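Local structure of neuraminidase (Influenza A virus, 4GDI) at residues Y60-S63 and L68-T71; L40-Y45 and S72-E77; Y80-P83 and A87-L90. The protein is a neuraminidase-like surface glycoprotein whose family cleaves terminal sialic acid from glycoconjugates, although its own putative active site has diverged. One frame throughout, in Å; residues are numbered along the deposited sequence.

Interaction 1: residues Y60-S63 and L68-T71; sequences YGLS and LLNT. With NAG (2-acetamido-2-deoxy-beta-D-glucopyranose), chain Q.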
ATOM      1  N   TYR A  60      19.660  -5.659   9.400  1.00 30.64           N
ATOM      2  CA  TYR A  60      20.359  -6.036  10.620  1.00 36.06           C
ATOM      3  C   TYR A  60      19.708  -5.500  11.883  1.00 32.02           C
ATOM      4  O   TYR A  60      20.145  -5.829  12.993  1.00 34.94           O
ATOM      5  CB  TYR A  60      21.824  -5.623  10.575  1.00 26.18           C
ATOM      6  CG  TYR A  60      22.073  -4.151  10.680  1.00 31.43           C
ATOM      7  CD1 TYR A  60      22.185  -3.531  11.924  1.00 37.92           C
ATOM      8  CD2 TYR A  60      22.228  -3.378   9.541  1.00 34.37           C
ATOM      9  CE1 TYR A  60      22.429  -2.179  12.024  1.00 35.54           C
ATOM     10  CE2 TYR A  60      22.471  -2.020   9.632  1.00 33.59           C
ATOM     11  CZ  TYR A  60      22.576  -1.427  10.871  1.00 38.55           C
ATOM     12  OH  TYR A  60      22.819  -0.073  10.948  1.00 34.97           O
ATOM     13  N   GLY A  61      18.662  -4.703  11.733  1.00 29.47           N
ATOM     14  CA  GLY A  61      17.936  -4.246  12.902  1.00 31.95           C
ATOM     15  C   GLY A  61      16.732  -3.391  12.598  1.00 35.14           C
ATOM     16  O   GLY A  61      16.509  -2.962  11.458  1.00 28.56           O
ATOM     17  N   LEU A  62      15.962  -3.136  13.650  1.00 27.91           N
ATOM     18  CA  LEU A  62      14.774  -2.318  13.573  1.00 31.83           C
ATOM     19  C   LEU A  62      14.886  -1.232  14.631  1.00 27.02           C
ATOM     20  O   LEU A  62      15.157  -1.525  15.790  1.00 38.03           O
ATOM     21  CB  LEU A  62      13.538  -3.180  13.845  1.00 30.95           C
ATOM     22  CG  LEU A  62      12.202  -2.609  13.370  1.00 39.90           C
ATOM     23  CD1 LEU A  62      12.147  -2.616  11.860  1.00 31.89           C
ATOM     24  CD2 LEU A  62      11.027  -3.406  13.949  1.00 38.06           C
ATOM     25  N   SER A  63      14.655   0.015  14.251  1.00 28.77           N
ATOM     26  CA  SER A  63      14.743   1.117  15.205  1.00 35.68           C
ATOM     27  C   SER A  63      13.563   1.165  16.174  1.00 38.87           C
ATOM     28  O   SER A  63      12.414   0.896  15.807  1.00 30.39           O
ATOM     29  CB  SER A  63      14.803   2.441  14.457  1.00 27.48           C
ATOM     30  OG  SER A  63      13.612   2.626  13.711  1.00 34.30           O
ATOM     31  N   LEU A  68      18.078   0.106  19.095  1.00 39.14           N
ATOM     32  CA  LEU A  68      17.673  -1.072  18.358  1.00 41.68           C
ATOM     33  C   LEU A  68      16.689  -1.863  19.192  1.00 42.15           C
ATOM     34  O   LEU A  68      16.953  -2.138  20.359  1.00 41.34           O
ATOM     35  CB  LEU A  68      18.887  -1.938  18.030  1.00 43.88           C
ATOM     36  CG  LEU A  68      19.793  -1.401  16.924  1.00 49.28           C
ATOM     37  CD1 LEU A  68      21.233  -1.448  17.370  1.00 63.32           C
ATOM     38  CD2 LEU A  68      19.607  -2.203  15.653  1.00 56.47           C
ATOM     39  N   LEU A  69      15.548  -2.207  18.604  1.00 35.80           N
ATOM     40  CA  LEU A  69      14.653  -3.181  19.210  1.00 34.32           C
ATOM     41  C   LEU A  69      15.481  -4.427  19.502  1.00 38.55           C
ATOM     42  O   LEU A  69      16.294  -4.830  18.673  1.00 35.49           O
ATOM     43  CB  LEU A  69      13.511  -3.522  18.259  1.00 33.61           C
ATOM     44  CG  LEU A  69      12.300  -4.219  18.889  1.00 35.43           C
ATOM     45  CD1 LEU A  69      11.583  -3.291  19.878  1.00 36.73           C
ATOM     46  CD2 LEU A  69      11.332  -4.709  17.808  1.00 35.20           C
ATOM     47  N   ASN A  70      15.307  -5.025  20.679  1.00 37.38           N
ATOM     48  CA  ASN A  70      16.048  -6.240  21.017  1.00 34.29           C
ATOM     49  C   ASN A  70      15.461  -7.442  20.273  1.00 36.39           C
ATOM     50  O   ASN A  70      14.430  -7.992  20.669  1.00 43.50           O
ATOM     51  CB  ASN A  70      16.064  -6.481  22.539  1.00 42.18           C
ATOM     52  CG  ASN A  70      17.142  -7.486  22.973  1.00 57.65           C
ATOM     53  OD1 ASN A  70      17.450  -8.434  22.245  1.00 47.14           O
ATOM     54  ND2 ASN A  70      17.717  -7.273  24.170  1.00 70.46           N
ATOM     55  N   THR A  71      16.133  -7.839  19.191  1.00 32.27           N
ATOM     56  CA  THR A  71      15.697  -8.959  18.353  1.00 33.72           C
ATOM     57  C   THR A  71      16.908  -9.782  17.909  1.00 35.80           C
ATOM     58  O   THR A  71      18.037  -9.468  18.264  1.00 36.81           O
ATOM     59  CB  THR A  71      14.955  -8.464  17.080  1.00 34.16           C
ATOM     60  OG1 THR A  71      15.903  -7.982  16.119  1.00 30.56           O
ATOM     61  CG2 THR A  71      13.952  -7.351  17.418  1.00 26.33           C
TER
HETATM   62  C1  NAG Q 508      18.287  -8.483  24.732  1.00 65.83           C
HETATM   63  C2  NAG Q 508      19.571  -8.061  25.447  1.00 80.16           C
HETATM   64  C3  NAG Q 508      20.151  -9.121  26.392  1.00 91.35           C
HETATM   65  C4  NAG Q 508      19.084  -9.890  27.156  1.00 89.99           C
HETATM   66  C5  NAG Q 508      17.959 -10.300  26.219  1.00 85.97           C
HETATM   67  C6  NAG Q 508      16.889 -11.103  26.962  1.00 91.21           C
HETATM   68  C7  NAG Q 508      20.732  -6.444  24.091  1.00 79.94           C
HETATM   69  C8  NAG Q 508      21.321  -6.226  22.726  1.00 76.39           C
HETATM   70  N2  NAG Q 508      20.563  -7.708  24.453  1.00 82.02           N
HETATM   71  O3  NAG Q 508      20.977  -8.487  27.342  1.00 98.77           O
HETATM   72  O4  NAG Q 508      19.668 -11.032  27.745  1.00 93.48           O
HETATM   73  O5  NAG Q 508      17.412  -9.136  25.629  1.00 73.01           O
HETATM   74  O6  NAG Q 508      16.552 -10.483  28.187  1.00 91.17           O
HETATM   75  O7  NAG Q 508      20.426  -5.497  24.822  1.00 71.08           O
HETATM   76  O   HOH W   1      16.722  -5.003  15.864  1.00 32.45           O
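Leu62 and Leu69 meet through flat peptide groups: the carbonyl of Leu62 receives the N-H of Leu69, with Leu62 O 2.9 Å from Leu69 N. Beside it, at Gly61 CA, the CD2 methyl of Leu68 packs at 3.8 Å. Another flat group, the Asn70 amide, is turned away from the strand and carries N-acetylglucosamine, with Asn70 ND2 bonded to NAG C1; Asn70 begins an Asn-Thr-Ser sequon.

Leu62 and Leu69 lie side by side and point the same way, their CD2 methyls 4.1 Å apart, each with CG anti to its backbone N (Leu69 chi1 -164°). Ser63 and Leu68 form an antiparallel non-hydrogen-bonded pair at the end of the hairpin joining strands 53-64 and 67-68. Beyond it a water takes the N-H of Leu62 and donates to Leu69 O at 2.8 Å; it is also hydrogen-bonded to Thr71 OG1, which has a second partner in Met73 N. Glu33 of a second subunit accepts from Asn70 N. The chemistry implies a divided loop: main-chain and water bonds with leucine contacts hold its inner side, while the asparagine presents the sugar outward.

Interaction 2: residues L40-Y45 and S72-E77; sequences LSRRAY and SMEWEE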
ATOM      1  N   LEU A  40      16.962  -1.207   9.461  1.00 26.56           N
ATOM      2  CA  LEU A  40      18.340  -0.789   9.244  1.00 25.69           C
ATOM      3  C   LEU A  40      19.036  -1.723   8.268  1.00 24.43           C
ATOM      4  O   LEU A  40      18.961  -2.950   8.404  1.00 31.41           O
ATOM      5  CB  LEU A  40      19.092  -0.780  10.574  1.00 26.30           C
ATOM      6  CG  LEU A  40      18.496   0.191  11.605  1.00 33.38           C
ATOM      7  CD1 LEU A  40      19.283   0.129  12.881  1.00 42.66           C
ATOM      8  CD2 LEU A  40      18.476   1.604  11.049  1.00 37.63           C
ATOM      9  N   SER A  41      19.746  -1.136   7.313  1.00 25.85           N
ATOM     10  CA  SER A  41      20.253  -1.902   6.180  1.00 30.03           C
ATOM     11  C   SER A  41      21.763  -1.860   6.015  1.00 23.62           C
ATOM     12  O   SER A  41      22.426  -0.881   6.348  1.00 24.58           O
ATOM     13  CB  SER A  41      19.589  -1.404   4.896  1.00 26.15           C
ATOM     14  OG  SER A  41      19.745  -0.004   4.733  1.00 37.20           O
ATOM     15  N   ARG A  42      22.295  -2.938   5.465  1.00 22.98           N
ATOM     16  CA  ARG A  42      23.682  -2.968   5.071  1.00 27.58           C
ATOM     17  C   ARG A  42      23.794  -3.788   3.808  1.00 26.61           C
ATOM     18  O   ARG A  42      22.879  -4.529   3.469  1.00 24.21           O
ATOM     19  CB  ARG A  42      24.568  -3.536   6.189  1.00 29.56           C
ATOM     20  CG  ARG A  42      24.241  -4.949   6.656  1.00 37.30           C
ATOM     21  CD  ARG A  42      25.173  -5.329   7.820  1.00 41.52           C
ATOM     22  NE  ARG A  42      24.777  -6.564   8.491  1.00 66.17           N
ATOM     23  CZ  ARG A  42      25.106  -6.879   9.744  1.00 75.39           C
ATOM     24  NH1 ARG A  42      25.836  -6.048  10.482  1.00 73.71           N
ATOM     25  NH2 ARG A  42      24.694  -8.026  10.266  1.00 74.19           N
ATOM     26  N   ARG A  43      24.912  -3.616   3.107  1.00 19.64           N
ATOM     27  CA  ARG A  43      25.202  -4.325   1.880  1.00 19.22           C
ATOM     28  C   ARG A  43      24.100  -4.045   0.858  1.00 21.48           C
ATOM     29  O   ARG A  43      23.734  -4.902   0.059  1.00 23.27           O
ATOM     30  CB  ARG A  43      25.403  -5.820   2.151  1.00 27.32           C
ATOM     31  CG  ARG A  43      26.509  -6.045   3.195  1.00 32.53           C
ATOM     32  CD  ARG A  43      27.191  -7.402   3.126  1.00 43.19           C
ATOM     33  NE  ARG A  43      26.486  -8.417   3.906  1.00 71.02           N
ATOM     34  CZ  ARG A  43      26.531  -8.527   5.234  1.00 66.31           C
ATOM     35  NH1 ARG A  43      27.243  -7.673   5.964  1.00 58.13           N
ATOM     36  NH2 ARG A  43      25.852  -9.499   5.837  1.00 42.03           N
ATOM     37  N   ALA A  44      23.622  -2.808   0.867  1.00 19.39           N
ATOM     38  CA  ALA A  44      22.536  -2.409  -0.008  1.00 15.78           C
ATOM     39  C   ALA A  44      23.034  -2.085  -1.414  1.00 18.20           C
ATOM     40  O   ALA A  44      24.212  -1.774  -1.631  1.00 22.51           O
ATOM     41  CB  ALA A  44      21.772  -1.218   0.570  1.00 18.04           C
ATOM     42  N   TYR A  45      22.115  -2.185  -2.369  1.00 18.80           N
ATOM     43  CA  TYR A  45      22.386  -1.819  -3.753  1.00 18.65           C
ATOM     44  C   TYR A  45      21.051  -1.604  -4.457  1.00 24.54           C
ATOM     45  O   TYR A  45      19.995  -1.877  -3.894  1.00 23.60           O
ATOM     46  CB  TYR A  45      23.220  -2.897  -4.465  1.00 19.31           C
ATOM     47  CG  TYR A  45      22.580  -4.281  -4.470  1.00 20.04           C
ATOM     48  CD1 TYR A  45      22.746  -5.140  -3.399  1.00 17.33           C
ATOM     49  CD2 TYR A  45      21.811  -4.710  -5.545  1.00 18.32           C
ATOM     50  CE1 TYR A  45      22.173  -6.399  -3.385  1.00 21.11           C
ATOM     51  CE2 TYR A  45      21.230  -5.979  -5.552  1.00 29.90           C
ATOM     52  CZ  TYR A  45      21.420  -6.815  -4.467  1.00 26.25           C
ATOM     53  OH  TYR A  45      20.852  -8.053  -4.444  1.00 19.10           O
ATOM     54  N   SER A  72      16.675 -10.826  17.120  1.00 35.89           N
ATOM     55  CA  SER A  72      17.774 -11.594  16.521  1.00 36.51           C
ATOM     56  C   SER A  72      18.096 -11.135  15.087  1.00 41.21           C
ATOM     57  O   SER A  72      18.786 -11.845  14.345  1.00 37.56           O
ATOM     58  CB  SER A  72      17.427 -13.086  16.475  1.00 40.84           C
ATOM     59  OG  SER A  72      17.054 -13.581  17.747  1.00 48.68           O
ATOM     60  N   MET A  73      17.594  -9.966  14.690  1.00 34.62           N
ATOM     61  CA  MET A  73      17.681  -9.560  13.282  1.00 32.63           C
ATOM     62  C   MET A  73      19.138  -9.453  12.821  1.00 35.59           C
ATOM     63  O   MET A  73      19.451  -9.711  11.662  1.00 36.73           O
ATOM     64  CB  MET A  73      16.946  -8.231  13.055  1.00 38.64           C
ATOM     65  CG  MET A  73      16.802  -7.849  11.580  1.00 37.51           C
ATOM     66  SD  MET A  73      15.746  -6.403  11.314  1.00 31.23           S
ATOM     67  CE  MET A  73      14.124  -7.136  11.532  1.00 44.00           C
ATOM     68  N   GLU A  74      20.026  -9.084  13.739  1.00 32.42           N
ATOM     69  CA  GLU A  74      21.421  -8.848  13.396  1.00 34.68           C
ATOM     70  C   GLU A  74      22.141 -10.122  12.972  1.00 34.28           C
ATOM     71  O   GLU A  74      23.060 -10.064  12.151  1.00 38.29           O
ATOM     72  CB  GLU A  74      22.158  -8.205  14.575  1.00 39.70           C
ATOM     73  CG  GLU A  74      23.537  -7.639  14.231  1.00 53.33           C
ATOM     74  CD  GLU A  74      24.621  -8.706  14.169  1.00 78.80           C
ATOM     75  OE1 GLU A  74      24.660  -9.577  15.069  1.00 76.64           O
ATOM     76  OE2 GLU A  74      25.433  -8.674  13.217  1.00 90.25           O
ATOM     77  N   TRP A  75      21.751 -11.272  13.523  1.00 30.25           N
ATOM     78  CA  TRP A  75      22.489 -12.490  13.204  1.00 33.20           C
ATOM     79  C   TRP A  75      21.661 -13.507  12.428  1.00 32.82           C
ATOM     80  O   TRP A  75      22.207 -14.470  11.889  1.00 35.52           O
ATOM     81  CB  TRP A  75      23.107 -13.110  14.459  1.00 37.90           C
ATOM     82  CG  TRP A  75      22.128 -13.608  15.448  1.00 33.19           C
ATOM     83  CD1 TRP A  75      21.510 -14.824  15.448  1.00 49.64           C
ATOM     84  CD2 TRP A  75      21.659 -12.917  16.610  1.00 40.80           C
ATOM     85  NE1 TRP A  75      20.676 -14.933  16.537  1.00 50.35           N
ATOM     86  CE2 TRP A  75      20.752 -13.776  17.267  1.00 38.59           C
ATOM     87  CE3 TRP A  75      21.915 -11.655  17.160  1.00 45.15           C
ATOM     88  CZ2 TRP A  75      20.098 -13.411  18.440  1.00 40.21           C
ATOM     89  CZ3 TRP A  75      21.266 -11.297  18.327  1.00 44.39           C
ATOM     90  CH2 TRP A  75      20.369 -12.172  18.956  1.00 48.33           C
ATOM     91  N   GLU A  76      20.355 -13.278  12.350  1.00 32.04           N
ATOM     92  CA  GLU A  76      19.511 -14.005  11.404  1.00 36.68           C
ATOM     93  C   GLU A  76      19.299 -13.132  10.172  1.00 36.12           C
ATOM     94  O   GLU A  76      18.350 -12.344  10.101  1.00 28.02           O
ATOM     95  CB  GLU A  76      18.171 -14.360  12.031  1.00 33.46           C
ATOM     96  CG  GLU A  76      18.293 -15.308  13.200  1.00 47.50           C
ATOM     97  CD  GLU A  76      16.962 -15.914  13.585  1.00 58.03           C
ATOM     98  OE1 GLU A  76      16.179 -16.253  12.672  1.00 58.37           O
ATOM     99  OE2 GLU A  76      16.701 -16.046  14.797  1.00 61.23           O
ATOM    100  N   GLU A  77      20.198 -13.280   9.208  1.00 28.00           N
ATOM    101  CA  GLU A  77      20.314 -12.325   8.120  1.00 32.48           C
ATOM    102  C   GLU A  77      19.390 -12.659   6.970  1.00 17.68           C
ATOM    103  O   GLU A  77      19.428 -13.772   6.428  1.00 24.39           O
ATOM    104  CB  GLU A  77      21.760 -12.267   7.626  1.00 37.46           C
ATOM    105  CG  GLU A  77      22.739 -11.949   8.732  1.00 45.21           C
ATOM    106  CD  GLU A  77      24.127 -11.622   8.219  1.00 49.21           C
ATOM    107  OE1 GLU A  77      24.372 -10.442   7.893  1.00 56.51           O
ATOM    108  OE2 GLU A  77      24.974 -12.539   8.162  1.00 55.86           O
TER
HETATM  109  O   HOH W   2      22.303  -8.979   9.273  1.00 45.24           O
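Arg42 and Arg43, neighbours in sequence, both reach the carboxylate of Glu77, and Arg42 also reaches Glu74, making a four-residue salt-bridge network. By comparison with relatives, it probably lies at the diverged putative active site: Arg42 matches one of the three arginines that bind the sialic acid carboxylate in influenza neuraminidases, and Arg43 stands where they have glutamate.

The straight bond is from Arg42 NH2 to Glu74 OE2, at 3.1 Å with an N-H...O angle of 177°. The oxygen lies in the guanidinium plane at its edge and is met on its anti side, 32° out of the carboxylate plane. Arg42 NH2 also bonds to a water at 2.8 Å and, weakly, to Glu77 OE1. This water lies 2.9 Å from Glu77 OE1, bridging the pair.

Arg43 NH2 comes closer to Glu77 OE1, at 2.7 Å, but the bond is bent and weak, and this NH2 has another hydrogen-bond partner outside the two segments. The Glu77 carboxylate plane is nearly perpendicular to both guanidinium planes, so neither arginine engages it as a parallel two-pronged pair. Arg43 sits where the chain turns a corner between strands 39-42 and 44-48, and its NE is taken by Arg100 O. Glu77 OE2 has a long, weak ion pair with Arg100 NE.

Ser72 O accepts from Trp75 N and Glu76 N in one helix-like turn; the bend at chi2 (-80°) swings the Glu74 carboxylate to Arg42. Glu76 makes long, weak ion pairs with Arg26 and Lys316 of a second subunit.

Glu77 OE1 thus gathers Arg42, Arg43 and a water. The chemistry implies a join between the strand corner and the loop before strand 78-83 that rests on one straight bond and two weak ones, with a bridging water.

Interaction 3: residues Y80-P83 and A87-L90; sequences YKTP and ASTL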
ATOM      1  N   TYR A  80      16.053  -8.055   1.900  1.00 21.69           N
ATOM      2  CA  TYR A  80      14.790  -7.337   1.753  1.00 27.57           C
ATOM      3  C   TYR A  80      14.889  -6.447   0.531  1.00 28.53           C
ATOM      4  O   TYR A  80      15.986  -6.165   0.050  1.00 26.97           O
ATOM      5  CB  TYR A  80      14.527  -6.396   2.948  1.00 22.49           C
ATOM      6  CG  TYR A  80      14.141  -7.050   4.250  1.00 19.98           C
ATOM      7  CD1 TYR A  80      15.043  -7.843   4.948  1.00 26.64           C
ATOM      8  CD2 TYR A  80      12.881  -6.838   4.807  1.00 30.45           C
ATOM      9  CE1 TYR A  80      14.689  -8.429   6.156  1.00 31.57           C
ATOM     10  CE2 TYR A  80      12.517  -7.418   6.014  1.00 26.91           C
ATOM     11  CZ  TYR A  80      13.422  -8.217   6.680  1.00 30.92           C
ATOM     12  OH  TYR A  80      13.068  -8.783   7.883  1.00 33.87           O
ATOM     13  N   LYS A  81      13.748  -5.977   0.043  1.00 22.99           N
ATOM     14  CA  LYS A  81      13.750  -4.914  -0.940  1.00 24.24           C
ATOM     15  C   LYS A  81      12.649  -3.906  -0.669  1.00 27.80           C
ATOM     16  O   LYS A  81      11.572  -4.235  -0.152  1.00 24.30           O
ATOM     17  CB  LYS A  81      13.653  -5.453  -2.364  1.00 31.00           C
ATOM     18  CG  LYS A  81      12.267  -5.848  -2.822  1.00 35.43           C
ATOM     19  CD  LYS A  81      12.238  -5.952  -4.344  1.00 27.90           C
ATOM     20  CE  LYS A  81      10.952  -6.595  -4.853  1.00 37.82           C
ATOM     21  NZ  LYS A  81      10.729  -6.298  -6.305  1.00 52.21           N
ATOM     22  N   THR A  82      12.957  -2.668  -1.022  1.00 19.07           N
ATOM     23  CA  THR A  82      12.090  -1.520  -0.792  1.00 22.66           C
ATOM     24  C   THR A  82      12.088  -0.647  -2.048  1.00 16.98           C
ATOM     25  O   THR A  82      13.147  -0.426  -2.642  1.00 21.97           O
ATOM     26  CB  THR A  82      12.652  -0.664   0.377  1.00 22.92           C
ATOM     27  OG1 THR A  82      12.701  -1.460   1.563  1.00 22.65           O
ATOM     28  CG2 THR A  82      11.788   0.557   0.628  1.00 29.20           C
ATOM     29  N   PRO A  83      10.915  -0.135  -2.453  1.00 19.32           N
ATOM     30  CA  PRO A  83      10.894   0.833  -3.562  1.00 25.52           C
ATOM     31  C   PRO A  83      11.788   2.025  -3.265  1.00 23.18           C
ATOM     32  O   PRO A  83      11.788   2.544  -2.152  1.00 24.92           O
ATOM     33  CB  PRO A  83       9.420   1.264  -3.639  1.00 32.27           C
ATOM     34  CG  PRO A  83       8.662   0.149  -3.028  1.00 36.94           C
ATOM     35  CD  PRO A  83       9.560  -0.433  -1.957  1.00 33.10           C
ATOM     36  N   ALA A  87      11.185   5.106   2.380  1.00 28.38           N
ATOM     37  CA  ALA A  87      11.988   4.624   3.494  1.00 30.60           C
ATOM     38  C   ALA A  87      11.667   3.154   3.763  1.00 24.62           C
ATOM     39  O   ALA A  87      10.542   2.693   3.543  1.00 24.59           O
ATOM     40  CB  ALA A  87      11.709   5.453   4.737  1.00 30.76           C
ATOM     41  N   SER A  88      12.666   2.425   4.241  1.00 22.03           N
ATOM     42  CA  SER A  88      12.516   1.013   4.560  1.00 24.74           C
ATOM     43  C   SER A  88      11.871   0.817   5.943  1.00 29.33           C
ATOM     44  O   SER A  88      12.497   1.000   6.987  1.00 33.14           O
ATOM     45  CB  SER A  88      13.872   0.311   4.471  1.00 28.72           C
ATOM     46  OG  SER A  88      14.338   0.239   3.118  1.00 28.32           O
ATOM     47  N   THR A  89      10.595   0.467   5.926  1.00 26.94           N
ATOM     48  CA  THR A  89       9.846   0.199   7.141  1.00 32.04           C
ATOM     49  C   THR A  89       9.107  -1.117   6.979  1.00 35.37           C
ATOM     50  O   THR A  89       9.080  -1.689   5.895  1.00 30.17           O
ATOM     51  CB  THR A  89       8.776   1.262   7.376  1.00 33.48           C
ATOM     52  OG1 THR A  89       7.716   1.059   6.427  1.00 29.16           O
ATOM     53  CG2 THR A  89       9.358   2.663   7.224  1.00 31.16           C
ATOM     54  N   LEU A  90       8.467  -1.563   8.053  1.00 37.07           N
ATOM     55  CA  LEU A  90       7.723  -2.813   8.051  1.00 34.25           C
ATOM     56  C   LEU A  90       6.575  -2.822   7.049  1.00 28.78           C
ATOM     57  O   LEU A  90       6.150  -3.883   6.597  1.00 35.29           O
ATOM     58  CB  LEU A  90       7.164  -3.079   9.446  1.00 38.37           C
ATOM     59  CG  LEU A  90       8.199  -3.410  10.513  1.00 38.81           C
ATOM     60  CD1 LEU A  90       7.493  -3.594  11.847  1.00 45.62           C
ATOM     61  CD2 LEU A  90       8.995  -4.662  10.120  1.00 33.55           C
TER
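Thr82 and Ser88 meet hydroxyl to hydroxyl, with Thr82 OG1 2.8 Å from Ser88 OG in a hydrogen bond whose direction is open; the stronger partner of the Thr82 hydroxyl is Ser93 OG, outside the pair. Ser88 OG also comes to 3.3 Å from Thr82 CB, so it sits close in over the root of the threonine branch. The methyl of Thr82 lies against the same hydroxyl and the neighbouring carbonyl, CG2 being 3.6 Å from Ser88 OG and 3.8 Å from Ala87 O. With chi1 at -60°, the threonine places this methyl anti to its backbone N and sets the hydroxyl beside that N.

Both residues are buried where strand 78-83 gives way to the loop leading into its antiparallel neighbour, strand 94-98, within one sheet of the beta-propeller. Lys55 NZ makes a weak hydrogen bond with Ser88 OG. The loop is shaped in turn by Thr92 OG1, which is hydrogen-bonded to both Ala87 O and Thr89 N, while the backbones of Thr82 and Ser88 bond to Lys55 and Ile39, respectively. Farther out lie other subunits: Leu90 packs on Pro35 of a second one and Ala87 on Leu90 of a third.

Each of the three contacts has one segment on the antiparallel sheet built around strand 53-64. Interaction 1 is nested in the loop closed by interaction 2, their centres 10 Å apart, and strand pairing joins them: Gly61 O lies 2.7 Å from Leu40 N, a probable hydrogen bond. Interaction 3 follows along the chain, 15 Å from interaction 1 and 12 Å from interaction 2 between centres. Side-chain packing makes those junctions, with Leu62 CD2 4.1 Å from Leu90 CD1 and Met73 CE 4.1 Å from Tyr80 OH. Each contact also touches a second subunit of the tetramer. All three lie away from the calcium site; interaction 2 is the one probably at the putative active site.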